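Local atomic coordinates of serine--tRNA ligase (Pyrococcus horikoshii, PDB entry 2DQ0), a protein that catalyses the ATP-dependent attachment of serine to tRNA(Ser), and probably also to tRNA(Sec), working as a class II homodimer. Residues Glu227-Phe232 and Asp379-Arg384; Met260-Ile265 and Arg383-Arg388. All coordinates share one frame; numbering follows the deposited sequence.

In the fold
Interactions 1 and 2 both use the short helix 382-385 of the class II catalytic core, and their centres lie about 10 Å apart. The chain first gives Trp380, Gln381 and Arg384 to the loop 227-232, then turns at Asn386 into strand 387-390, which pairs with strand 264-267. The two contacts touch directly: Leu385 CD2 packs on Gly228 CA at 3.4 Å, and Ile387 N is probably hydrogen-bonded to Ala382 O. Interaction 1 is nearer the active site. The side chain of Gln381 is about 8 Å from the bound seryl-adenylate analogue, that of Leu385 in interaction 2 about 13 Å. Interaction 2 lies instead beside the second subunit.

Interaction 1 of 2, residues Glu227-Phe232 and Asp379-Arg384; sequences EGSTSF and DWQARR
In the class II catalytic core, Arg384 of the short helix 382-385 holds the loop that follows helix 223-227. Its guanidinium meets the Glu227 carbonyl side-on. NE and NH1 both donate to Glu227 O, each at 2.9 Å. The oxygen lies about 20° out of the guanidinium plane, and both bonds are bent. The chain of Arg384 bends at chi3 (99°), which turns NE and NH1 together toward this one acceptor. Its CB packs against Gly228 CA at 3.9 Å. NH1 also lies over one face of the Phe232 ring, 4.0 Å from CE2, with the two planes 48° apart. Trp380 CH2 sits over the centre of one guanidinium face, while Glu227 O is met near the edge.

The rim of the same indole meets the Thr230 carbonyl edge-on, CH2 to O at 3.5 Å. Gln381 makes the second polar link. Its NE2 donates to Ser229 O at 2.9 Å, in the amide plane and on a carbonyl lone pair. NE2 also bonds Glu254 OE2, and OE1 bonds Thr402 OG1, so the amide is fixed at both ends. Glu254 is predicted to bind L-serine; Gln381 is thus probably a second-shell residue of that site, tying it to the loop.

Trp380 NE1 and Arg384 NH2 reach the backbone oxygens of Leu106 and Trp104. Ser229, its CB directed away from the 379-384 segment, packs on helix 254-259. Ala382, on helix 382-385, rests on strand 398-406.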
loop_
_atom_site.group_PDB
_atom_site.type_symbol
_atom_site.label_atom_id
_atom_site.label_comp_id
_atom_site.label_asym_id
_atom_site.label_seq_id
_atom_site.Cartn_x
_atom_site.Cartn_y
_atom_site.Cartn_z
ATOM N N GLU A 227 -8.259 4.743 15.064
ATOM C CA GLU A 227 -8.942 5.650 15.964
ATOM C C GLU A 227 -8.113 5.862 17.224
ATOM O O GLU A 227 -8.329 6.810 17.973
ATOM C CB GLU A 227 -10.375 5.182 16.250
ATOM C CG GLU A 227 -10.548 3.876 16.919
ATOM C CD GLU A 227 -11.946 3.307 16.685
ATOM O OE1 GLU A 227 -12.220 2.196 17.202
ATOM O OE2 GLU A 227 -12.762 3.960 15.982
ATOM N N GLY A 228 -7.108 5.019 17.409
ATOM C CA GLY A 228 -6.259 5.175 18.567
ATOM C C GLY A 228 -5.153 6.160 18.269
ATOM O O GLY A 228 -4.507 6.661 19.187
ATOM N N SER A 229 -4.964 6.478 16.988
ATOM C CA SER A 229 -3.882 7.366 16.560
ATOM C C SER A 229 -4.201 8.799 16.145
ATOM O O SER A 229 -3.303 9.654 16.171
ATOM C CB SER A 229 -3.112 6.703 15.412
ATOM O OG SER A 229 -2.544 5.456 15.782
ATOM N N THR A 230 -5.441 9.066 15.736
ATOM C CA THR A 230 -5.832 10.420 15.305
ATOM C C THR A 230 -7.269 10.713 15.638
ATOM O O THR A 230 -7.918 9.950 16.344
ATOM C CB THR A 230 -5.719 10.656 13.766
ATOM O OG1 THR A 230 -6.300 9.551 13.062
ATOM C CG2 THR A 230 -4.298 10.845 13.353
ATOM N N SER A 231 -7.766 11.827 15.110
ATOM C CA SER A 231 -9.142 12.204 15.358
ATOM C C SER A 231 -10.020 11.544 14.307
ATOM O O SER A 231 -9.585 11.279 13.178
ATOM C CB SER A 231 -9.317 13.728 15.334
ATOM O OG SER A 231 -8.975 14.267 14.081
ATOM N N PHE A 232 -11.252 11.265 14.697
ATOM C CA PHE A 232 -12.199 10.608 13.828
ATOM C C PHE A 232 -12.460 11.307 12.497
ATOM O O PHE A 232 -12.873 10.662 11.538
ATOM C CB PHE A 232 -13.495 10.382 14.601
ATOM C CG PHE A 232 -13.344 9.420 15.746
ATOM C CD1 PHE A 232 -13.058 8.086 15.511
ATOM C CD2 PHE A 232 -13.469 9.849 17.054
ATOM C CE1 PHE A 232 -12.900 7.199 16.564
ATOM C CE2 PHE A 232 -13.310 8.964 18.114
ATOM C CZ PHE A 232 -13.026 7.642 17.871
ATOM N N ASP A 379 0.159 12.028 26.360
ATOM C CA ASP A 379 -0.501 10.757 26.616
ATOM C C ASP A 379 -1.802 10.602 25.838
ATOM O O ASP A 379 -2.624 9.756 26.188
ATOM C CB ASP A 379 -0.810 10.614 28.114
ATOM C CG ASP A 379 -1.782 11.678 28.636
ATOM O OD1 ASP A 379 -2.165 11.591 29.820
ATOM O OD2 ASP A 379 -2.168 12.602 27.892
ATOM N N TRP A 380 -1.999 11.405 24.791
ATOM C CA TRP A 380 -3.249 11.362 24.018
ATOM C C TRP A 380 -3.500 10.040 23.305
ATOM O O TRP A 380 -4.634 9.571 23.257
ATOM C CB TRP A 380 -3.267 12.486 22.988
ATOM C CG TRP A 380 -4.647 12.857 22.468
ATOM C CD1 TRP A 380 -5.527 13.706 23.050
ATOM C CD2 TRP A 380 -5.277 12.392 21.264
ATOM N NE1 TRP A 380 -6.667 13.806 22.298
ATOM C CE2 TRP A 380 -6.543 13.008 21.194
ATOM C CE3 TRP A 380 -4.895 11.514 20.242
ATOM C CZ2 TRP A 380 -7.439 12.776 20.141
ATOM C CZ3 TRP A 380 -5.784 11.281 19.195
ATOM C CH2 TRP A 380 -7.044 11.913 19.154
ATOM N N GLN A 381 -2.450 9.454 22.731
ATOM C CA GLN A 381 -2.587 8.188 22.025
ATOM C C GLN A 381 -2.536 7.064 23.038
ATOM O O GLN A 381 -3.327 6.111 22.970
ATOM C CB GLN A 381 -1.468 8.018 20.986
ATOM C CG GLN A 381 -1.414 9.154 19.982
ATOM C CD GLN A 381 -0.414 8.921 18.886
ATOM O OE1 GLN A 381 0.775 8.696 19.136
ATOM N NE2 GLN A 381 -0.885 8.985 17.650
ATOM N N ALA A 382 -1.603 7.191 23.979
ATOM C CA ALA A 382 -1.433 6.202 25.038
ATOM C C ALA A 382 -2.742 5.928 25.755
ATOM O O ALA A 382 -3.082 4.778 26.021
ATOM C CB ALA A 382 -0.396 6.672 26.035
ATOM N N ARG A 383 -3.494 6.974 26.060
ATOM C CA ARG A 383 -4.750 6.774 26.767
ATOM C C ARG A 383 -5.777 6.061 25.893
ATOM O O ARG A 383 -6.664 5.399 26.412
ATOM C CB ARG A 383 -5.291 8.119 27.255
ATOM C CG ARG A 383 -6.222 8.049 28.463
ATOM C CD ARG A 383 -6.474 9.450 29.037
ATOM N NE ARG A 383 -5.291 10.020 29.694
ATOM C CZ ARG A 383 -4.986 9.835 30.980
ATOM N NH1 ARG A 383 -3.894 10.393 31.488
ATOM N NH2 ARG A 383 -5.771 9.098 31.770
ATOM N N ARG A 384 -5.647 6.175 24.572
ATOM C CA ARG A 384 -6.589 5.526 23.658
ATOM C C ARG A 384 -6.201 4.091 23.399
ATOM O O ARG A 384 -7.030 3.198 23.426
ATOM C CB ARG A 384 -6.652 6.258 22.310
ATOM C CG ARG A 384 -7.324 7.617 22.355
ATOM C CD ARG A 384 -6.763 8.565 21.288
ATOM N NE ARG A 384 -7.612 8.649 20.103
ATOM C CZ ARG A 384 -8.719 9.378 20.023
ATOM N NH1 ARG A 384 -9.426 9.377 18.896
ATOM N NH2 ARG A 384 -9.111 10.118 21.055
#

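Interaction 2 of 2, residues Met260-Ile265 and Arg383-Arg388; sequences MHANEI and RRLNIR
The amides of Asn263 and Asn386 meet where two parallel strands of the catalytic sheet begin, 264-267 and 387-390. Both residues have positive phi, and their amides cross at nearly a right angle, with planes 79° apart. Asn263 ND2 donates to Asn386 OD1 at 3.3 Å. The approach is from the flank of the carbonyl, tilted 30° from its plane. CG of Asn386 lies opposite its own backbone N (chi1 -179°), which carries the amide across toward Asn263. Substituting alanine for Asn386 would probably leave Asn263 ND2 without this acceptor and its amide freer to turn.

The backbones meet beside this pair. Asn263 N bonds Leu385 O at 2.8 Å, and Ala262 CB packs on Leu385 CB. The parallel ladder then starts: Glu264 N makes a weak bond to Asn386 O, and Arg388 N donates to Glu264 O at 3.0 Å. Glu264 thereby bonds the residues flanking its neighbour Ile387.

On the sheet face of Glu264 and Ile387, the CG1 branch of Ile387 lies against the His261 carbonyl, 3.3 Å from O. His261 ND1 bonds Glu264 OE1, while its NE2 bonds Tyr275 OH. Glu264 OE1 also forms a salt bridge with Arg176 of the second subunit, whose Lys179 NZ bonds the backbone oxygens of Met260 and Ala262. This turn therefore belongs to the dimer interface.

On the other face, Ile265 and Arg388 run side by side and point the same way. The Arg388 chain bends at chi3, and its NH1 comes to rest 3.8 Å from Ile265 CD1.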
loop_
_atom_site.group_PDB
_atom_site.type_symbol
_atom_site.label_atom_id
_atom_site.label_comp_id
_atom_site.label_asym_id
_atom_site.label_seq_id
_atom_site.Cartn_x
_atom_site.Cartn_y
_atom_site.Cartn_z
ATOM N N MET A 260 1.458 -0.784 17.642
ATOM C CA MET A 260 2.382 -1.881 17.941
ATOM C C MET A 260 2.384 -2.362 19.400
ATOM O O MET A 260 2.521 -3.551 19.664
ATOM C CB MET A 260 3.810 -1.485 17.534
ATOM C CG MET A 260 4.880 -2.527 17.846
ATOM S SD MET A 260 6.551 -1.984 17.367
ATOM C CE MET A 260 7.004 -3.269 16.282
ATOM N N HIS A 261 2.245 -1.439 20.344
ATOM C CA HIS A 261 2.241 -1.799 21.753
ATOM C C HIS A 261 0.911 -1.503 22.438
ATOM O O HIS A 261 0.864 -1.270 23.642
ATOM C CB HIS A 261 3.375 -1.075 22.484
ATOM C CG HIS A 261 4.740 -1.546 22.097
ATOM N ND1 HIS A 261 5.197 -2.817 22.381
ATOM C CD2 HIS A 261 5.751 -0.917 21.450
ATOM C CE1 HIS A 261 6.432 -2.950 21.925
ATOM N NE2 HIS A 261 6.792 -1.812 21.357
ATOM N N ALA A 262 -0.167 -1.496 21.663
ATOM C CA ALA A 262 -1.498 -1.253 22.212
ATOM C C ALA A 262 -1.771 -2.332 23.258
ATOM O O ALA A 262 -1.427 -3.492 23.051
ATOM C CB ALA A 262 -2.559 -1.330 21.101
ATOM N N ASN A 263 -2.381 -1.933 24.373
ATOM C CA ASN A 263 -2.731 -2.831 25.473
ATOM C C ASN A 263 -1.521 -3.508 26.123
ATOM O O ASN A 263 -1.498 -4.715 26.305
ATOM C CB ASN A 263 -3.729 -3.896 24.994
ATOM C CG ASN A 263 -5.082 -3.313 24.636
ATOM O OD1 ASN A 263 -5.720 -3.745 23.672
ATOM N ND2 ASN A 263 -5.539 -2.335 25.413
ATOM N N GLU A 264 -0.502 -2.730 26.449
ATOM C CA GLU A 264 0.669 -3.289 27.098
ATOM C C GLU A 264 1.030 -2.411 28.268
ATOM O O GLU A 264 0.684 -1.226 28.314
ATOM C CB GLU A 264 1.894 -3.337 26.167
ATOM C CG GLU A 264 1.764 -4.222 24.933
ATOM C CD GLU A 264 3.080 -4.365 24.177
ATOM O OE1 GLU A 264 3.057 -4.788 23.004
ATOM O OE2 GLU A 264 4.145 -4.066 24.757
ATOM N N ILE A 265 1.698 -3.017 29.234
ATOM C CA ILE A 265 2.200 -2.273 30.363
ATOM C C ILE A 265 3.666 -2.498 30.104
ATOM O O ILE A 265 4.160 -3.608 30.250
ATOM C CB ILE A 265 1.802 -2.888 31.701
ATOM C CG1 ILE A 265 0.295 -2.713 31.909
ATOM C CG2 ILE A 265 2.611 -2.227 32.828
ATOM C CD1 ILE A 265 -0.250 -3.423 33.119
ATOM N N ARG A 383 -3.494 6.974 26.060
ATOM C CA ARG A 383 -4.750 6.774 26.767
ATOM C C ARG A 383 -5.777 6.061 25.893
ATOM O O ARG A 383 -6.664 5.399 26.412
ATOM C CB ARG A 383 -5.291 8.119 27.255
ATOM C CG ARG A 383 -6.222 8.049 28.463
ATOM C CD ARG A 383 -6.474 9.450 29.037
ATOM N NE ARG A 383 -5.291 10.020 29.694
ATOM C CZ ARG A 383 -4.986 9.835 30.980
ATOM N NH1 ARG A 383 -3.894 10.393 31.488
ATOM N NH2 ARG A 383 -5.771 9.098 31.770
ATOM N N ARG A 384 -5.647 6.175 24.572
ATOM C CA ARG A 384 -6.589 5.526 23.658
ATOM C C ARG A 384 -6.201 4.091 23.399
ATOM O O ARG A 384 -7.030 3.198 23.426
ATOM C CB ARG A 384 -6.652 6.258 22.310
ATOM C CG ARG A 384 -7.324 7.617 22.355
ATOM C CD ARG A 384 -6.763 8.565 21.288
ATOM N NE ARG A 384 -7.612 8.649 20.103
ATOM C CZ ARG A 384 -8.719 9.378 20.023
ATOM N NH1 ARG A 384 -9.426 9.377 18.896
ATOM N NH2 ARG A 384 -9.111 10.118 21.055
ATOM N N LEU A 385 -4.923 3.872 23.141
ATOM C CA LEU A 385 -4.432 2.537 22.850
ATOM C C LEU A 385 -4.070 1.733 24.095
ATOM O O LEU A 385 -3.621 0.591 23.993
ATOM C CB LEU A 385 -3.225 2.646 21.925
ATOM C CG LEU A 385 -3.592 3.345 20.619
ATOM C CD1 LEU A 385 -2.338 3.629 19.784
ATOM C CD2 LEU A 385 -4.594 2.464 19.877
ATOM N N ASN A 386 -4.289 2.329 25.264
ATOM C CA ASN A 386 -3.971 1.704 26.548
ATOM C C ASN A 386 -2.507 1.299 26.624
ATOM O O ASN A 386 -2.183 0.133 26.807
ATOM C CB ASN A 386 -4.858 0.482 26.792
ATOM C CG ASN A 386 -4.584 -0.187 28.138
ATOM O OD1 ASN A 386 -5.183 -1.213 28.458
ATOM N ND2 ASN A 386 -3.672 0.391 28.930
ATOM N N ILE A 387 -1.622 2.269 26.475
ATOM C CA ILE A 387 -0.205 1.993 26.529
ATOM C C ILE A 387 0.359 2.617 27.789
ATOM O O ILE A 387 0.594 3.828 27.862
ATOM C CB ILE A 387 0.508 2.556 25.304
ATOM C CG1 ILE A 387 -0.048 1.888 24.049
ATOM C CG2 ILE A 387 1.996 2.315 25.408
ATOM C CD1 ILE A 387 0.585 2.392 22.795
ATOM N N ARG A 388 0.564 1.768 28.788
ATOM C CA ARG A 388 1.094 2.200 30.063
ATOM C C ARG A 388 2.429 1.538 30.324
ATOM O O ARG A 388 2.908 0.721 29.526
ATOM C CB ARG A 388 0.114 1.835 31.175
ATOM C CG ARG A 388 -1.243 2.483 31.013
ATOM C CD ARG A 388 -2.185 2.040 32.081
ATOM N NE ARG A 388 -2.463 0.613 31.993
ATOM C CZ ARG A 388 -3.218 -0.050 32.864
ATOM N NH1 ARG A 388 -3.427 -1.349 32.704
ATOM N NH2 ARG A 388 -3.755 0.584 33.904
#